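Local structure of putative Acetyltransferase (Pyrococcus horikoshii, 3DDD) at residues 239-251 with 275-287. The protein binds coenzyme A and is a putative GNAT-family acetyltransferase that probably transfers acyl groups. Sequence-based numbering, arbitrary orientation. Where two conformers were deposited one is given.
Sequences IIIPEVNKDALEL and KVDIYYGILAYAK
Strands 239-242 and 279-281 lie roughly antiparallel, 147° between their directions; Ile-282, just after the second strand, donates from N to Ile-240 O (2.7 Å), and a water bridges the same two residues, accepting from Ile-240 N and donating to Ile-282 O. Asn-245 is the N-cap of helix 246-251: its OD1 takes weak bonds from the amides of Asp-247 and Ala-248, while ND2 gives a nearly straight bond to Tyr-279 O (2.7 Å), approaching from above the carbonyl plane. With CG anti to the backbone N (chi1 -175°), this amide reaches across to the other segment and places ND2 over the centre of the Tyr-280 ring, 3.6 Å above its plane. The ring also packs against Ala-248 CB (3.6 Å from CD2) and Leu-251 CD2; a serine in place of Tyr-280 would probably open a gap beside Ala-248 and Leu-251 and leave the Asn-245 amide without the ring it lies over. At the other end, Ile-240 CD1 makes a CH-pi contact over the Tyr-285 face (4.0 Å from the centroid), and Ile-240 CG2 lies 3.7 Å from Ile-282 CG1. Val-276 CG2 makes apolar contact with Pro-242 CB and, tightly, with Val-244 CG2 (3.5 Å). Within the chain's second GNAT region, strand, turn and N-capped helix thus pack on the last strand. Tyr-280 and Gly-281 form a classic beta bulge opposite Leu-216 of strand 212-218, which pairs with both strands; strand 140-149 flanks 239-242 on its other edge, and helix 221-233 packs against Tyr-280 and Leu-251.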
loop_
_atom_site.group_PDB
_atom_site.type_symbol
_atom_site.label_atom_id
_atom_site.label_comp_id
_atom_site.label_asym_id
_atom_site.label_seq_id
_atom_site.Cartn_x
_atom_site.Cartn_y
_atom_site.Cartn_z
ATOM N N ILE A 239 -6.245 4.993 -9.518
ATOM C CA ILE A 239 -5.951 3.579 -9.659
ATOM C C ILE A 239 -4.443 3.430 -9.806
ATOM O O ILE A 239 -3.765 4.267 -10.415
ATOM C CB ILE A 239 -6.715 2.956 -10.887
ATOM C CG1 ILE A 239 -6.515 1.440 -10.939
ATOM C CG2 ILE A 239 -6.286 3.639 -12.144
ATOM C CD1 ILE A 239 -7.360 0.655 -11.920
ATOM N N ILE A 240 -3.890 2.389 -9.194
ATOM C CA ILE A 240 -2.466 2.126 -9.311
ATOM C C ILE A 240 -2.326 0.785 -10.027
ATOM O O ILE A 240 -2.647 -0.281 -9.467
ATOM C CB ILE A 240 -1.746 2.098 -7.935
ATOM C CG1 ILE A 240 -1.949 3.410 -7.185
ATOM C CG2 ILE A 240 -0.306 1.888 -8.135
ATOM C CD1 ILE A 240 -1.571 3.340 -5.714
ATOM N N ILE A 241 -1.811 0.873 -11.248
ATOM C CA ILE A 241 -1.737 -0.217 -12.192
ATOM C C ILE A 241 -0.330 -0.815 -12.245
ATOM O O ILE A 241 0.636 -0.077 -12.404
ATOM C CB ILE A 241 -2.067 0.321 -13.611
ATOM C CG1 ILE A 241 -3.503 0.843 -13.653
ATOM C CG2 ILE A 241 -1.892 -0.749 -14.634
ATOM C CD1 ILE A 241 -3.856 1.357 -15.017
ATOM N N PRO A 242 -0.217 -2.147 -12.186
ATOM C CA PRO A 242 1.077 -2.767 -12.421
ATOM C C PRO A 242 1.355 -2.673 -13.914
ATOM O O PRO A 242 0.525 -3.084 -14.709
ATOM C CB PRO A 242 0.871 -4.218 -11.978
ATOM C CG PRO A 242 -0.501 -4.320 -11.461
ATOM C CD PRO A 242 -1.270 -3.147 -11.972
ATOM N N GLU A 243 2.510 -2.138 -14.282
ATOM C CA GLU A 243 2.802 -1.798 -15.680
ATOM C C GLU A 243 2.898 -3.057 -16.572
ATOM O O GLU A 243 2.828 -2.953 -17.799
ATOM C CB GLU A 243 4.081 -0.931 -15.739
ATOM C CG GLU A 243 4.416 -0.278 -17.089
ATOM C CD GLU A 243 5.559 0.744 -17.002
ATOM O OE1 GLU A 243 6.201 0.861 -15.944
ATOM O OE2 GLU A 243 5.829 1.428 -18.007
ATOM N N VAL A 244 3.043 -4.232 -15.952
ATOM C CA VAL A 244 3.092 -5.513 -16.666
ATOM C C VAL A 244 1.724 -6.087 -17.023
ATOM O O VAL A 244 1.660 -7.098 -17.701
ATOM C CB VAL A 244 3.833 -6.604 -15.861
ATOM C CG1 VAL A 244 5.331 -6.317 -15.829
ATOM C CG2 VAL A 244 3.241 -6.756 -14.477
ATOM N N ASN A 245 0.640 -5.480 -16.535
ATOM C CA ASN A 245 -0.699 -5.868 -16.949
ATOM C C ASN A 245 -0.945 -5.009 -18.161
ATOM O O ASN A 245 -1.227 -3.819 -18.029
ATOM C CB ASN A 245 -1.732 -5.596 -15.850
ATOM C CG ASN A 245 -3.111 -6.089 -16.208
ATOM O OD1 ASN A 245 -3.457 -6.158 -17.370
ATOM N ND2 ASN A 245 -3.917 -6.431 -15.198
ATOM N N LYS A 246 -0.795 -5.615 -19.336
ATOM C CA LYS A 246 -0.936 -4.926 -20.612
ATOM C C LYS A 246 -2.365 -4.425 -20.830
ATOM O O LYS A 246 -2.566 -3.348 -21.401
ATOM C CB LYS A 246 -0.495 -5.856 -21.747
ATOM N N ASP A 247 -3.359 -5.160 -20.334
ATOM C CA ASP A 247 -4.746 -4.738 -20.495
ATOM C C ASP A 247 -5.161 -3.594 -19.584
ATOM O O ASP A 247 -6.109 -2.890 -19.891
ATOM C CB ASP A 247 -5.709 -5.903 -20.271
ATOM C CG ASP A 247 -5.651 -6.945 -21.377
ATOM O OD1 ASP A 247 -5.272 -6.634 -22.534
ATOM O OD2 ASP A 247 -5.997 -8.097 -21.075
ATOM N N ALA A 248 -4.473 -3.423 -18.459
ATOM C CA ALA A 248 -4.831 -2.385 -17.491
ATOM C C ALA A 248 -4.595 -0.964 -18.027
ATOM O O ALA A 248 -5.434 -0.111 -17.849
ATOM C CB ALA A 248 -4.098 -2.607 -16.117
ATOM N N LEU A 249 -3.466 -0.722 -18.681
ATOM C CA LEU A 249 -3.176 0.572 -19.304
ATOM C C LEU A 249 -4.161 0.937 -20.398
ATOM O O LEU A 249 -4.502 2.099 -20.549
ATOM C CB LEU A 249 -1.771 0.574 -19.933
ATOM C CG LEU A 249 -0.488 0.294 -19.104
ATOM C CD1 LEU A 249 -0.702 0.562 -17.600
ATOM C CD2 LEU A 249 0.106 -1.112 -19.331
ATOM N N GLU A 250 -4.589 -0.055 -21.182
ATOM C CA GLU A 250 -5.577 0.170 -22.245
ATOM C C GLU A 250 -6.956 0.438 -21.662
ATOM O O GLU A 250 -7.694 1.234 -22.184
ATOM C CB GLU A 250 -5.648 -1.045 -23.179
ATOM C CG GLU A 250 -6.540 -0.858 -24.417
ATOM C CD GLU A 250 -6.037 0.236 -25.389
ATOM O OE1 GLU A 250 -4.818 0.577 -25.377
ATOM O OE2 GLU A 250 -6.877 0.741 -26.172
ATOM N N LEU A 251 -7.281 -0.260 -20.579
ATOM C CA LEU A 251 -8.570 -0.164 -19.899
ATOM C C LEU A 251 -8.847 1.269 -19.461
ATOM O O LEU A 251 -9.932 1.803 -19.663
ATOM C CB LEU A 251 -8.561 -1.089 -18.652
ATOM C CG LEU A 251 -9.816 -1.112 -17.751
ATOM C CD1 LEU A 251 -10.841 -2.112 -18.253
ATOM C CD2 LEU A 251 -9.449 -1.406 -16.283
ATOM N N LYS A 275 -0.797 -13.660 -10.221
ATOM C CA LYS A 275 -1.428 -13.689 -11.543
ATOM C C LYS A 275 -1.749 -12.257 -11.972
ATOM O O LYS A 275 -2.862 -11.757 -11.840
ATOM C CB LYS A 275 -2.652 -14.606 -11.550
ATOM C CG LYS A 275 -3.164 -14.894 -12.965
ATOM C CD LYS A 275 -4.208 -16.022 -13.024
ATOM C CE LYS A 275 -4.802 -16.199 -14.437
ATOM N NZ LYS A 275 -3.940 -15.617 -15.530
ATOM N N VAL A 276 -0.720 -11.600 -12.470
ATOM C CA VAL A 276 -0.712 -10.155 -12.612
ATOM C C VAL A 276 -1.538 -9.687 -13.834
ATOM O O VAL A 276 -1.888 -8.513 -13.933
ATOM C CB VAL A 276 0.752 -9.643 -12.694
ATOM C CG1 VAL A 276 1.365 -9.987 -14.071
ATOM C CG2 VAL A 276 0.823 -8.147 -12.372
ATOM N N ASP A 277 -1.829 -10.624 -14.741
ATOM C CA ASP A 277 -2.701 -10.372 -15.891
ATOM C C ASP A 277 -4.136 -10.080 -15.467
ATOM O O ASP A 277 -4.834 -9.313 -16.129
ATOM C CB ASP A 277 -2.638 -11.516 -16.948
ATOM C CG ASP A 277 -3.051 -12.883 -16.403
ATOM O OD1 ASP A 277 -2.265 -13.472 -15.636
ATOM O OD2 ASP A 277 -4.135 -13.397 -16.776
ATOM N N ILE A 278 -4.563 -10.634 -14.335
ATOM C CA ILE A 278 -5.909 -10.329 -13.804
ATOM C C ILE A 278 -5.938 -9.210 -12.765
ATOM O O ILE A 278 -7.002 -8.883 -12.222
ATOM C CB ILE A 278 -6.662 -11.589 -13.264
ATOM C CG1 ILE A 278 -5.997 -12.214 -12.026
ATOM C CG2 ILE A 278 -6.851 -12.614 -14.401
ATOM C CD1 ILE A 278 -6.935 -13.192 -11.299
ATOM N N TYR A 279 -4.761 -8.652 -12.483
ATOM C CA TYR A 279 -4.545 -7.747 -11.374
ATOM C C TYR A 279 -4.374 -6.373 -11.979
ATOM O O TYR A 279 -3.314 -6.086 -12.557
ATOM C CB TYR A 279 -3.286 -8.148 -10.605
ATOM C CG TYR A 279 -3.054 -7.457 -9.263
ATOM C CD1 TYR A 279 -4.082 -6.816 -8.570
ATOM C CD2 TYR A 279 -1.832 -7.536 -8.649
ATOM C CE1 TYR A 279 -3.852 -6.251 -7.312
ATOM C CE2 TYR A 279 -1.593 -6.974 -7.399
ATOM C CZ TYR A 279 -2.600 -6.338 -6.735
ATOM O OH TYR A 279 -2.348 -5.774 -5.502
ATOM N N TYR A 280 -5.428 -5.551 -11.869
ATOM C CA TYR A 280 -5.532 -4.279 -12.596
ATOM C C TYR A 280 -5.170 -3.085 -11.743
ATOM O O TYR A 280 -4.670 -2.122 -12.260
ATOM C CB TYR A 280 -6.947 -4.063 -13.149
ATOM C CG TYR A 280 -7.248 -4.908 -14.344
ATOM C CD1 TYR A 280 -7.578 -6.246 -14.202
ATOM C CD2 TYR A 280 -7.162 -4.388 -15.617
ATOM C CE1 TYR A 280 -7.826 -7.048 -15.300
ATOM C CE2 TYR A 280 -7.403 -5.195 -16.735
ATOM C CZ TYR A 280 -7.743 -6.515 -16.563
ATOM O OH TYR A 280 -7.996 -7.319 -17.656
ATOM N N GLY A 281 -5.441 -3.163 -10.447
ATOM C CA GLY A 281 -5.219 -2.067 -9.533
ATOM C C GLY A 281 -4.752 -2.631 -8.208
ATOM O O GLY A 281 -5.442 -3.452 -7.584
ATOM N N ILE A 282 -3.572 -2.209 -7.770
ATOM C CA ILE A 282 -3.055 -2.692 -6.508
ATOM C C ILE A 282 -3.870 -2.060 -5.384
ATOM O O ILE A 282 -4.526 -1.025 -5.563
ATOM C CB ILE A 282 -1.509 -2.473 -6.360
ATOM C CG1 ILE A 282 -1.137 -1.023 -6.086
ATOM C CG2 ILE A 282 -0.735 -2.979 -7.588
ATOM C CD1 ILE A 282 0.329 -0.886 -5.645
ATOM N N LEU A 283 -3.822 -2.672 -4.215
ATOM C CA LEU A 283 -4.521 -2.140 -3.051
ATOM C C LEU A 283 -3.962 -0.770 -2.655
ATOM O O LEU A 283 -4.693 0.192 -2.606
ATOM C CB LEU A 283 -4.473 -3.147 -1.882
ATOM C CG LEU A 283 -5.504 -2.862 -0.758
ATOM C CD1 LEU A 283 -5.939 -4.144 -0.024
ATOM C CD2 LEU A 283 -4.948 -1.865 0.228
ATOM N N ALA A 284 -2.660 -0.701 -2.384
ATOM C CA ALA A 284 -1.988 0.549 -1.949
ATOM C C ALA A 284 -0.522 0.314 -2.095
ATOM O O ALA A 284 -0.088 -0.808 -1.975
ATOM C CB ALA A 284 -2.309 0.897 -0.491
ATOM N N TYR A 285 0.265 1.347 -2.369
ATOM C CA TYR A 285 1.731 1.188 -2.384
ATOM C C TYR A 285 2.261 0.636 -1.016
ATOM O O TYR A 285 3.202 -0.156 -0.974
ATOM C CB TYR A 285 2.408 2.502 -2.688
ATOM C CG TYR A 285 2.394 3.012 -4.116
ATOM C CD1 TYR A 285 2.676 2.181 -5.197
ATOM C CD2 TYR A 285 2.148 4.358 -4.379
ATOM C CE1 TYR A 285 2.732 2.673 -6.504
ATOM C CE2 TYR A 285 2.185 4.873 -5.702
ATOM C CZ TYR A 285 2.472 4.027 -6.756
ATOM O OH TYR A 285 2.523 4.523 -8.044
ATOM N N ALA A 286 1.607 1.004 0.080
ATOM C CA ALA A 286 1.991 0.540 1.418
ATOM C C ALA A 286 1.786 -0.959 1.667
ATOM O O ALA A 286 2.529 -1.589 2.469
ATOM C CB ALA A 286 1.246 1.313 2.437
ATOM N N LYS A 287 0.794 -1.530 0.973
ATOM C CA LYS A 287 0.274 -2.846 1.294
ATOM C C LYS A 287 0.404 -3.886 0.175
ATOM O O LYS A 287 0.434 -5.083 0.432
ATOM C CB LYS A 287 -1.152 -2.649 1.793
ATOM C CG LYS A 287 -1.091 -2.227 3.260
ATOM C CD LYS A 287 -2.364 -1.889 3.846
ATOM C CE LYS A 287 -2.159 -1.174 5.159
ATOM N NZ LYS A 287 -1.726 0.282 5.000
HETATM O O HOH W 1 -5.458 0.807 -7.329
#